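Erythromycin C-12 hydroxylase (PDB 2JJO) hydroxylates the macrolactone ring of erythromycin D at C-12 to give erythromycin C, as a heme-dependent cytochrome P450 monooxygenase. Local coordinates at residues G85-I90 and A232-A237; S104-R109 and D210-R215; E160-W165 and N191-Y196. The protein carries 1 engineered substitution. All blocks are in the same frame, centred on the assembly; numbering follows the deposited sequence. Where two conformers were deposited one is given.

Interaction 1. Residues G85-I90 and A232-A237; sequences GMIHEI and ANFSTA. With EY5 (Erythromycin D), chain C.
Met86 sets CG beside its own backbone N (chi1 -72°) and then bends at chi2 (-49°), which swings a side chain that starts away from the helix back onto it. Met86 SD comes to 3.4 Å from Asn233 O, the two side chains crossing at about a right angle, and also packs against Ala237 CB. Ile87 CG2 lies 3.8 Å from Phe234 CE1, while Gly85 O accepts a CA-H...O contact from Phe234 CA at 3.4 Å. Asn233 ND2 hydrogen-bonds to Pro84 O, a further tie between helix and loop. This is the B-C loop of a P450 lying on long helix 228-259, close to the heme, which Ile87 touches. The imidazole of His88 is sandwiched between CG of Glu89 and C2 of erythromycin D. His88 NE2 donates to erythromycin D O5 at 3.1 Å and only weakly to O3. O5 and O6 are hydroxyls of one ligand sugar; O5 donates to Glu89 OE2 at 3.0 Å, and O6 reaches the same oxygen at a doubtfully short 2.5 Å. O5 thus both accepts from His88 and donates to Glu89, a directional pairing that would orient this sugar, consistent with the substrate-binding role of both residues.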
loop_
_atom_site.group_PDB
_atom_site.type_symbol
_atom_site.label_atom_id
_atom_site.label_comp_id
_atom_site.label_asym_id
_atom_site.label_seq_id
_atom_site.Cartn_x
_atom_site.Cartn_y
_atom_site.Cartn_z
ATOM N N GLY A 85 -13.913 -12.573 -6.988
ATOM C CA GLY A 85 -14.088 -11.377 -6.134
ATOM C C GLY A 85 -12.843 -10.523 -5.899
ATOM O O GLY A 85 -12.894 -9.509 -5.204
ATOM N N MET A 86 -11.698 -10.926 -6.460
ATOM C CA MET A 86 -10.445 -10.206 -6.200
ATOM C C MET A 86 -10.280 -9.032 -7.147
ATOM O O MET A 86 -9.728 -9.165 -8.254
ATOM C CB MET A 86 -9.228 -11.137 -6.250
ATOM C CG MET A 86 -9.136 -12.094 -5.064
ATOM S SD MET A 86 -9.347 -11.251 -3.472
ATOM C CE MET A 86 -8.564 -12.434 -2.351
ATOM N N ILE A 87 -10.791 -7.880 -6.709
ATOM C CA ILE A 87 -10.842 -6.678 -7.554
ATOM C C ILE A 87 -9.476 -6.319 -8.226
ATOM O O ILE A 87 -9.412 -5.985 -9.428
ATOM C CB ILE A 87 -11.426 -5.498 -6.743
ATOM C CG1 ILE A 87 -11.705 -4.294 -7.639
ATOM C CG2 ILE A 87 -10.525 -5.154 -5.556
ATOM C CD1 ILE A 87 -12.243 -3.074 -6.872
ATOM N N HIS A 88 -8.395 -6.444 -7.466
ATOM C CA HIS A 88 -7.058 -6.147 -7.949
ATOM C C HIS A 88 -6.531 -7.164 -8.987
ATOM O O HIS A 88 -5.437 -6.959 -9.552
ATOM C CB HIS A 88 -6.096 -6.071 -6.744
ATOM C CG HIS A 88 -5.925 -7.392 -6.039
ATOM N ND1 HIS A 88 -6.948 -7.995 -5.332
ATOM C CD2 HIS A 88 -4.868 -8.243 -5.978
ATOM C CE1 HIS A 88 -6.533 -9.164 -4.877
ATOM N NE2 HIS A 88 -5.279 -9.339 -5.253
ATOM N N GLU A 89 -7.283 -8.248 -9.213
ATOM C CA GLU A 89 -6.921 -9.279 -10.206
ATOM C C GLU A 89 -7.915 -9.441 -11.361
ATOM O O GLU A 89 -7.836 -10.413 -12.123
ATOM C CB GLU A 89 -6.664 -10.616 -9.522
ATOM C CG GLU A 89 -5.430 -10.557 -8.585
ATOM C CD GLU A 89 -5.195 -11.879 -7.808
ATOM O OE1 GLU A 89 -6.038 -12.791 -7.905
ATOM O OE2 GLU A 89 -4.132 -12.012 -7.159
ATOM N N ILE A 90 -8.821 -8.473 -11.502
ATOM C CA ILE A 90 -9.846 -8.542 -12.544
ATOM C C ILE A 90 -9.613 -7.414 -13.500
ATOM O O ILE A 90 -9.165 -6.329 -13.063
ATOM C CB ILE A 90 -11.279 -8.530 -11.919
ATOM C CG1 ILE A 90 -11.479 -9.809 -11.112
ATOM C CG2 ILE A 90 -12.392 -8.472 -13.013
ATOM C CD1 ILE A 90 -12.626 -9.768 -10.065
ATOM N N ALA A 232 -16.613 -12.775 0.319
ATOM C CA ALA A 232 -15.633 -12.950 1.383
ATOM C C ALA A 232 -14.227 -12.599 0.856
ATOM O O ALA A 232 -13.429 -11.999 1.584
ATOM C CB ALA A 232 -15.664 -14.365 1.932
ATOM N N ASN A 233 -13.943 -12.956 -0.400
ATOM C CA ASN A 233 -12.633 -12.644 -0.980
ATOM C C ASN A 233 -12.482 -11.141 -1.195
ATOM O O ASN A 233 -11.445 -10.584 -0.907
ATOM C CB ASN A 233 -12.392 -13.404 -2.290
ATOM C CG ASN A 233 -12.146 -14.887 -2.084
ATOM O OD1 ASN A 233 -11.672 -15.309 -1.021
ATOM N ND2 ASN A 233 -12.460 -15.696 -3.105
ATOM N N PHE A 234 -13.524 -10.499 -1.707
ATOM C CA PHE A 234 -13.562 -9.038 -1.868
ATOM C C PHE A 234 -13.315 -8.326 -0.523
ATOM O O PHE A 234 -12.509 -7.388 -0.472
ATOM C CB PHE A 234 -14.923 -8.624 -2.479
ATOM C CG PHE A 234 -14.984 -7.197 -3.003
ATOM C CD1 PHE A 234 -13.830 -6.465 -3.301
ATOM C CD2 PHE A 234 -16.212 -6.626 -3.289
ATOM C CE1 PHE A 234 -13.910 -5.173 -3.834
ATOM C CE2 PHE A 234 -16.309 -5.312 -3.821
ATOM C CZ PHE A 234 -15.147 -4.596 -4.108
ATOM N N SER A 235 -13.979 -8.768 0.549
ATOM C CA SER A 235 -13.780 -8.202 1.885
ATOM C C SER A 235 -12.329 -8.388 2.358
ATOM O O SER A 235 -11.800 -7.544 3.066
ATOM C CB SER A 235 -14.715 -8.880 2.918
ATOM O OG SER A 235 -16.103 -8.777 2.543
ATOM N N THR A 236 -11.710 -9.518 2.001
ATOM C CA THR A 236 -10.361 -9.835 2.442
ATOM C C THR A 236 -9.413 -8.848 1.763
ATOM O O THR A 236 -8.541 -8.258 2.411
ATOM C CB THR A 236 -9.993 -11.308 2.076
ATOM O OG1 THR A 236 -10.842 -12.200 2.811
ATOM C CG2 THR A 236 -8.530 -11.624 2.415
ATOM N N ALA A 237 -9.608 -8.635 0.463
ATOM C CA ALA A 237 -8.796 -7.643 -0.271
ATOM C C ALA A 237 -8.993 -6.239 0.306
ATOM O O ALA A 237 -8.025 -5.511 0.469
ATOM C CB ALA A 237 -9.145 -7.666 -1.814
HETATM O O1 EY5 C . -3.991 -6.422 -0.667
HETATM C C1 EY5 C . -4.191 -6.794 -1.835
HETATM O O2 EY5 C . -4.402 -5.840 -2.873
HETATM C C13 EY5 C . -4.508 -4.458 -2.521
HETATM C C36 EY5 C . -5.636 -3.842 -3.343
HETATM C C37 EY5 C . -6.907 -4.635 -3.221
HETATM C C12 EY5 C . -3.161 -3.816 -2.819
HETATM C C35 EY5 C . -2.571 -4.355 -4.123
HETATM C C11 EY5 C . -2.181 -4.013 -1.650
HETATM O O12 EY5 C . -2.614 -3.361 -0.435
HETATM C C10 EY5 C . -0.758 -3.524 -1.960
HETATM C C34 EY5 C . -0.749 -1.994 -2.192
HETATM C C2 EY5 C . -4.266 -8.219 -2.356
HETATM C C30 EY5 C . -5.500 -8.879 -1.744
HETATM C C3 EY5 C . -2.967 -9.004 -2.166
HETATM O O3 EY5 C . -3.107 -10.225 -2.933
HETATM C C14 EY5 C . -2.632 -11.429 -2.374
HETATM O O4 EY5 C . -1.561 -11.890 -3.203
HETATM C C18 EY5 C . -1.901 -12.282 -4.530
HETATM C C21 EY5 C . -0.612 -12.720 -5.237
HETATM C C17 EY5 C . -2.880 -13.433 -4.428
HETATM O O6 EY5 C . -3.248 -13.870 -5.743
HETATM C C16 EY5 C . -4.138 -13.113 -3.594
HETATM C C19 EY5 C . -4.928 -14.409 -3.385
HETATM O O5 EY5 C . -5.002 -12.247 -4.335
HETATM C C15 EY5 C . -3.766 -12.460 -2.252
HETATM C C4 EY5 C . -1.707 -8.198 -2.581
HETATM C C31 EY5 C . -1.492 -8.206 -4.111
HETATM C C5 EY5 C . -0.477 -8.642 -1.771
HETATM C C6 EY5 C . -0.231 -7.833 -0.482
HETATM C C32 EY5 C . 0.747 -8.575 0.424
HETATM O O10 EY5 C . -1.460 -7.734 0.275
HETATM C C7 EY5 C . 0.366 -6.467 -0.912
HETATM C C8 EY5 C . 0.053 -5.243 -0.062
HETATM C C33 EY5 C . 0.954 -5.210 1.182
HETATM C C9 EY5 C . 0.192 -3.957 -0.843
HETATM O O11 EY5 C . 1.076 -3.193 -0.530
HETATM O O7 EY5 C . 0.732 -8.552 -2.518
HETATM C C22 EY5 C . 1.248 -9.812 -2.948
HETATM O O9 EY5 C . 1.630 -10.646 -1.857
HETATM C C26 EY5 C . 2.117 -11.919 -2.292
HETATM C C27 EY5 C . 2.367 -12.755 -1.064
HETATM C C25 EY5 C . 3.372 -11.762 -3.160
HETATM C C24 EY5 C . 3.104 -10.772 -4.313
HETATM N N1 EY5 C . 4.263 -10.456 -5.205
HETATM C C29 EY5 C . 4.683 -11.671 -5.921
HETATM C C28 EY5 C . 5.434 -9.826 -4.569
HETATM C C23 EY5 C . 2.502 -9.483 -3.762
HETATM O O8 EY5 C . 2.161 -8.608 -4.846
#

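Interaction 2. Residues S104-R109 and D210-R215; sequences SAFTPR and DDLISR
Leu212 reaches across to Ala105 and Phe106 with the two ends of its fork. CB directs the side chain at the loop, chi1 of -153° carries CG onward, and the branch there gives each methyl its own partner. Leu212 CD1 packs 3.5 Å from Ala105 CB. Leu212 CD2 lies 3.6 Å from Phe106 CZ, the leucine crossing the phenylalanine at about a right angle. Leu151 of helix 142-151 touches both Phe106 and Leu212, and Phe106 also touches the heme, so this apolar patch joins the loop after helix 94-103 to the start of helix 212-218. That helix is capped at its N-terminus by Asp211, whose OD1 accepts from Ser214 N at 3.0 Å and OD2 from Ser214 OG; OD1 also forms a salt bridge to Arg204. Arg215, bent at chi2 and chi3, brings its guanidinium to Ser104 at the more exposed edge of the contact. A water accepts from Arg215 NH1 at 3.0 Å and from Ser104 N at 2.9 Å. Arg215 NH2 stands 2.7 Å from both Ala105 N, another donor, and Ser104 OG, at a poor angle, which makes its exact placement doubtful. Polar joining here therefore rests on the water, an acceptor for both donors.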
loop_
_atom_site.group_PDB
_atom_site.type_symbol
_atom_site.label_atom_id
_atom_site.label_comp_id
_atom_site.label_asym_id
_atom_site.label_seq_id
_atom_site.Cartn_x
_atom_site.Cartn_y
_atom_site.Cartn_z
ATOM N N SER A 104 -18.419 4.583 -4.172
ATOM C CA SER A 104 -18.993 5.745 -3.491
ATOM C C SER A 104 -18.565 5.853 -2.033
ATOM O O SER A 104 -18.644 6.921 -1.443
ATOM C CB SER A 104 -20.509 5.749 -3.567
ATOM O OG SER A 104 -21.002 4.773 -2.703
ATOM N N ALA A 105 -18.100 4.757 -1.455
ATOM C CA ALA A 105 -17.609 4.744 -0.071
ATOM C C ALA A 105 -16.321 5.536 0.030
ATOM O O ALA A 105 -15.891 5.913 1.131
ATOM C CB ALA A 105 -17.371 3.301 0.405
ATOM N N PHE A 106 -15.688 5.801 -1.106
ATOM C CA PHE A 106 -14.346 6.371 -1.038
ATOM C C PHE A 106 -14.198 7.754 -1.677
ATOM O O PHE A 106 -13.075 8.204 -1.861
ATOM C CB PHE A 106 -13.307 5.428 -1.655
ATOM C CG PHE A 106 -13.169 4.125 -0.950
ATOM C CD1 PHE A 106 -13.915 3.025 -1.352
ATOM C CD2 PHE A 106 -12.255 3.975 0.090
ATOM C CE1 PHE A 106 -13.774 1.775 -0.725
ATOM C CE2 PHE A 106 -12.123 2.744 0.739
ATOM C CZ PHE A 106 -12.876 1.640 0.325
ATOM N N THR A 107 -15.309 8.424 -1.982
ATOM C CA THR A 107 -15.267 9.760 -2.591
ATOM C C THR A 107 -14.633 10.788 -1.637
ATOM O O THR A 107 -14.671 10.612 -0.421
ATOM C CB THR A 107 -16.675 10.287 -2.953
ATOM O OG1 THR A 107 -17.502 10.303 -1.782
ATOM C CG2 THR A 107 -17.338 9.444 -4.030
ATOM N N PRO A 108 -14.042 11.864 -2.186
ATOM C CA PRO A 108 -13.456 12.841 -1.269
ATOM C C PRO A 108 -14.438 13.356 -0.233
ATOM O O PRO A 108 -14.082 13.480 0.954
ATOM C CB PRO A 108 -12.972 13.950 -2.216
ATOM C CG PRO A 108 -12.631 13.173 -3.508
ATOM C CD PRO A 108 -13.785 12.223 -3.600
ATOM N N ARG A 109 -15.670 13.633 -0.638
ATOM C CA ARG A 109 -16.621 14.225 0.327
ATOM C C ARG A 109 -16.957 13.247 1.462
ATOM O O ARG A 109 -17.079 13.651 2.638
ATOM C CB ARG A 109 -17.919 14.675 -0.357
ATOM C CG ARG A 109 -18.613 13.545 -1.112
ATOM C CD ARG A 109 -19.672 14.060 -2.109
ATOM N NE ARG A 109 -20.407 12.959 -2.758
ATOM C CZ ARG A 109 -19.990 12.301 -3.841
ATOM N NH1 ARG A 109 -18.824 12.623 -4.390
ATOM N NH2 ARG A 109 -20.737 11.321 -4.377
ATOM N N ASP A 210 -24.467 0.528 8.044
ATOM C CA ASP A 210 -24.000 1.547 7.090
ATOM C C ASP A 210 -22.698 1.085 6.401
ATOM O O ASP A 210 -22.295 1.618 5.352
ATOM C CB ASP A 210 -23.741 2.904 7.783
ATOM C CG ASP A 210 -25.030 3.670 8.168
ATOM O OD1 ASP A 210 -26.119 3.445 7.583
ATOM O OD2 ASP A 210 -24.930 4.559 9.048
ATOM N N ASP A 211 -22.049 0.089 6.984
ATOM C CA ASP A 211 -20.678 -0.300 6.649
ATOM C C ASP A 211 -20.439 -0.938 5.277
ATOM O O ASP A 211 -21.365 -1.397 4.577
ATOM C CB ASP A 211 -20.243 -1.304 7.693
ATOM C CG ASP A 211 -21.050 -2.593 7.603
ATOM O OD1 ASP A 211 -20.527 -3.564 7.043
ATOM O OD2 ASP A 211 -22.225 -2.609 8.026
ATOM N N LEU A 212 -19.160 -1.054 4.935
ATOM C CA LEU A 212 -18.749 -1.498 3.597
ATOM C C LEU A 212 -19.080 -2.967 3.329
ATOM O O LEU A 212 -19.411 -3.342 2.191
ATOM C CB LEU A 212 -17.264 -1.231 3.375
ATOM C CG LEU A 212 -16.792 -1.016 1.943
ATOM C CD1 LEU A 212 -17.728 -0.122 1.086
ATOM C CD2 LEU A 212 -15.350 -0.469 1.965
ATOM N N ILE A 213 -19.016 -3.795 4.361
ATOM C CA ILE A 213 -19.337 -5.202 4.143
ATOM C C ILE A 213 -20.812 -5.313 3.773
ATOM O O ILE A 213 -21.144 -6.025 2.824
ATOM C CB ILE A 213 -18.941 -6.140 5.313
ATOM C CG1 ILE A 213 -17.393 -6.175 5.448
ATOM C CG2 ILE A 213 -19.504 -7.583 5.085
ATOM C CD1 ILE A 213 -16.880 -6.970 6.652
ATOM N N SER A 214 -21.669 -4.579 4.500
ATOM C CA SER A 214 -23.127 -4.571 4.249
ATOM C C SER A 214 -23.388 -4.140 2.820
ATOM O O SER A 214 -24.179 -4.762 2.091
ATOM C CB SER A 214 -23.881 -3.627 5.217
ATOM O OG SER A 214 -23.831 -4.098 6.566
ATOM N N ARG A 215 -22.697 -3.084 2.403
ATOM C CA ARG A 215 -22.858 -2.560 1.063
ATOM C C ARG A 215 -22.445 -3.619 0.027
ATOM O O ARG A 215 -23.141 -3.848 -0.973
ATOM C CB ARG A 215 -22.041 -1.287 0.941
ATOM C CG ARG A 215 -22.076 -0.640 -0.415
ATOM C CD ARG A 215 -22.200 0.864 -0.223
ATOM N NE ARG A 215 -20.963 1.571 -0.558
ATOM C CZ ARG A 215 -20.659 1.971 -1.797
ATOM N NH1 ARG A 215 -21.491 1.755 -2.813
ATOM N NH2 ARG A 215 -19.528 2.589 -2.028
HETATM O O HOH W 1 -20.578 3.057 -5.411
#

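Interaction 3. Residues E160-W165 and N191-Y196; sequences EQFGDW and NPLTAY
The hydroxyl of Tyr196, whose ring packs against Phe162 across the contact, is gripped by a hydrogen bond with Arg200 and a weak one with Asp158, which should limit movement of the ring's far end. Tyr196 CE2 meets the edge of the Phe162 ring, in its plane, 3.9 Å from Phe162 CE1; the centroids are 6.0 Å apart and the planes stand at 64°. No hydrogen bond links 160-165 to 191-196, and the join is apolar, centred on the indole of Trp165. With CG anti to the carbonyl carbon (chi1 -72°), this ring is laid flat along the opposing backbone. Leu193 CA sits over the six-membered ring of Trp165, 3.8 Å from its centroid, in a CH-pi contact. Leu193 CB touches Trp165 CE3 at 3.5 Å, while Pro192 CB reaches Trp165 NE1 at 3.6 Å. On the opposite face of the indole lies Gln161 O, one turn earlier in its own helix. Trp165 CH2 meets Tyr196 CB at 4.0 Å. The short axes run closer to antiparallel than parallel and approach to 10.5 Å. These are the F and G helices of the P450 fold; helix 228-259 lies alongside, its Leu239 packing on both Phe162 and Leu193.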
loop_
_atom_site.group_PDB
_atom_site.type_symbol
_atom_site.label_atom_id
_atom_site.label_comp_id
_atom_site.label_asym_id
_atom_site.label_seq_id
_atom_site.Cartn_x
_atom_site.Cartn_y
_atom_site.Cartn_z
ATOM N N GLU A 160 -5.924 -7.276 16.604
ATOM C CA GLU A 160 -4.683 -8.057 16.747
ATOM C C GLU A 160 -4.593 -9.237 15.760
ATOM O O GLU A 160 -3.523 -9.510 15.202
ATOM C CB GLU A 160 -4.481 -8.528 18.196
ATOM C CG GLU A 160 -3.171 -8.010 18.789
ATOM C CD GLU A 160 -2.985 -6.503 18.571
ATOM O OE1 GLU A 160 -1.844 -6.041 18.286
ATOM O OE2 GLU A 160 -3.993 -5.768 18.690
ATOM N N GLN A 161 -5.707 -9.939 15.579
ATOM C CA GLN A 161 -5.847 -10.959 14.526
ATOM C C GLN A 161 -5.444 -10.377 13.181
ATOM O O GLN A 161 -4.667 -10.999 12.442
ATOM C CB GLN A 161 -7.289 -11.438 14.456
ATOM C CG GLN A 161 -7.696 -12.339 15.584
ATOM C CD GLN A 161 -8.846 -13.265 15.209
ATOM O OE1 GLN A 161 -9.961 -12.809 14.954
ATOM N NE2 GLN A 161 -8.577 -14.588 15.196
ATOM N N PHE A 162 -5.924 -9.155 12.885
ATOM C CA PHE A 162 -5.623 -8.487 11.598
ATOM C C PHE A 162 -4.127 -8.224 11.406
ATOM O O PHE A 162 -3.579 -8.442 10.324
ATOM C CB PHE A 162 -6.413 -7.183 11.426
ATOM C CG PHE A 162 -7.907 -7.359 11.485
ATOM C CD1 PHE A 162 -8.491 -8.588 11.214
ATOM C CD2 PHE A 162 -8.736 -6.272 11.786
ATOM C CE1 PHE A 162 -9.859 -8.767 11.279
ATOM C CE2 PHE A 162 -10.094 -6.419 11.837
ATOM C CZ PHE A 162 -10.674 -7.675 11.587
ATOM N N GLY A 163 -3.452 -7.758 12.443
ATOM C CA GLY A 163 -2.031 -7.567 12.321
ATOM C C GLY A 163 -1.300 -8.899 12.159
ATOM O O GLY A 163 -0.298 -8.977 11.432
ATOM N N ASP A 164 -1.760 -9.925 12.883
ATOM C CA ASP A 164 -1.110 -11.228 12.808
ATOM C C ASP A 164 -1.283 -11.794 11.406
ATOM O O ASP A 164 -0.347 -12.320 10.831
ATOM C CB ASP A 164 -1.660 -12.209 13.844
ATOM C CG ASP A 164 -1.040 -12.025 15.236
ATOM O OD1 ASP A 164 -0.255 -11.050 15.448
ATOM O OD2 ASP A 164 -1.349 -12.878 16.118
ATOM N N TRP A 165 -2.485 -11.699 10.871
ATOM C CA TRP A 165 -2.742 -12.270 9.542
ATOM C C TRP A 165 -1.963 -11.543 8.433
ATOM O O TRP A 165 -1.295 -12.163 7.605
ATOM C CB TRP A 165 -4.236 -12.307 9.287
ATOM C CG TRP A 165 -4.957 -13.371 10.111
ATOM C CD1 TRP A 165 -4.438 -14.588 10.557
ATOM C CD2 TRP A 165 -6.338 -13.353 10.528
ATOM N NE1 TRP A 165 -5.428 -15.306 11.220
ATOM C CE2 TRP A 165 -6.587 -14.568 11.225
ATOM C CE3 TRP A 165 -7.382 -12.421 10.401
ATOM C CZ2 TRP A 165 -7.834 -14.862 11.779
ATOM C CZ3 TRP A 165 -8.611 -12.720 10.937
ATOM C CH2 TRP A 165 -8.835 -13.930 11.622
ATOM N N ASN A 191 -6.631 -18.174 4.681
ATOM C CA ASN A 191 -7.789 -19.037 4.993
ATOM C C ASN A 191 -8.538 -18.583 6.258
ATOM O O ASN A 191 -9.742 -18.337 6.202
ATOM C CB ASN A 191 -7.335 -20.503 5.089
ATOM C CG ASN A 191 -8.479 -21.462 5.381
ATOM O OD1 ASN A 191 -8.964 -21.564 6.517
ATOM N ND2 ASN A 191 -8.897 -22.194 4.353
ATOM N N PRO A 192 -7.819 -18.396 7.378
ATOM C CA PRO A 192 -8.550 -17.938 8.592
ATOM C C PRO A 192 -9.210 -16.555 8.428
ATOM O O PRO A 192 -10.334 -16.345 8.899
ATOM C CB PRO A 192 -7.461 -17.868 9.672
ATOM C CG PRO A 192 -6.279 -18.669 9.107
ATOM C CD PRO A 192 -6.375 -18.585 7.619
ATOM N N LEU A 193 -8.504 -15.630 7.776
ATOM C CA LEU A 193 -8.987 -14.277 7.619
ATOM C C LEU A 193 -10.205 -14.294 6.714
ATOM O O LEU A 193 -11.246 -13.723 7.054
ATOM C CB LEU A 193 -7.899 -13.325 7.078
ATOM C CG LEU A 193 -8.371 -11.960 6.561
ATOM C CD1 LEU A 193 -9.070 -11.120 7.643
ATOM C CD2 LEU A 193 -7.198 -11.180 5.913
ATOM N N THR A 194 -10.083 -14.987 5.587
ATOM C CA THR A 194 -11.210 -15.120 4.662
ATOM C C THR A 194 -12.422 -15.806 5.346
ATOM O O THR A 194 -13.561 -15.334 5.212
ATOM C CB THR A 194 -10.752 -15.837 3.368
ATOM O OG1 THR A 194 -9.599 -15.155 2.841
ATOM C CG2 THR A 194 -11.889 -15.887 2.311
ATOM N N ALA A 195 -12.177 -16.870 6.133
ATOM C CA ALA A 195 -13.299 -17.576 6.826
ATOM C C ALA A 195 -14.000 -16.639 7.796
ATOM O O ALA A 195 -15.242 -16.610 7.883
ATOM C CB ALA A 195 -12.792 -18.807 7.585
ATOM N N TYR A 196 -13.186 -15.871 8.527
ATOM C CA TYR A 196 -13.700 -14.865 9.459
ATOM C C TYR A 196 -14.573 -13.871 8.744
ATOM O O TYR A 196 -15.685 -13.582 9.185
ATOM C CB TYR A 196 -12.546 -14.152 10.204
ATOM C CG TYR A 196 -13.006 -12.934 10.991
ATOM C CD1 TYR A 196 -13.573 -13.065 12.282
ATOM C CD2 TYR A 196 -12.873 -11.651 10.460
ATOM C CE1 TYR A 196 -14.000 -11.923 12.998
ATOM C CE2 TYR A 196 -13.291 -10.518 11.178
ATOM C CZ TYR A 196 -13.855 -10.663 12.435
ATOM O OH TYR A 196 -14.261 -9.525 13.122
#

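Along the chain the first segments come in the order 85-90, 104-109, 160-165, and the second in the order 191-196, 210-215, 232-237, so interaction 3 is enclosed by interaction 2 and both by interaction 1. The centre of interaction 1 lies about 16 Å from that of interaction 2 and about 15 Å from that of interaction 3. Interaction 1 touches both others: Ser235 packs on Ile213, and Thr236 and Thr194 are probably joined by a hydrogen bond between their hydroxyls. Interactions 2 and 3, about 22 Å apart between centres, do not touch. Helices 180-206, 212-218 and 228-259 follow one another, consistent with these parts gathering about the substrate and heme.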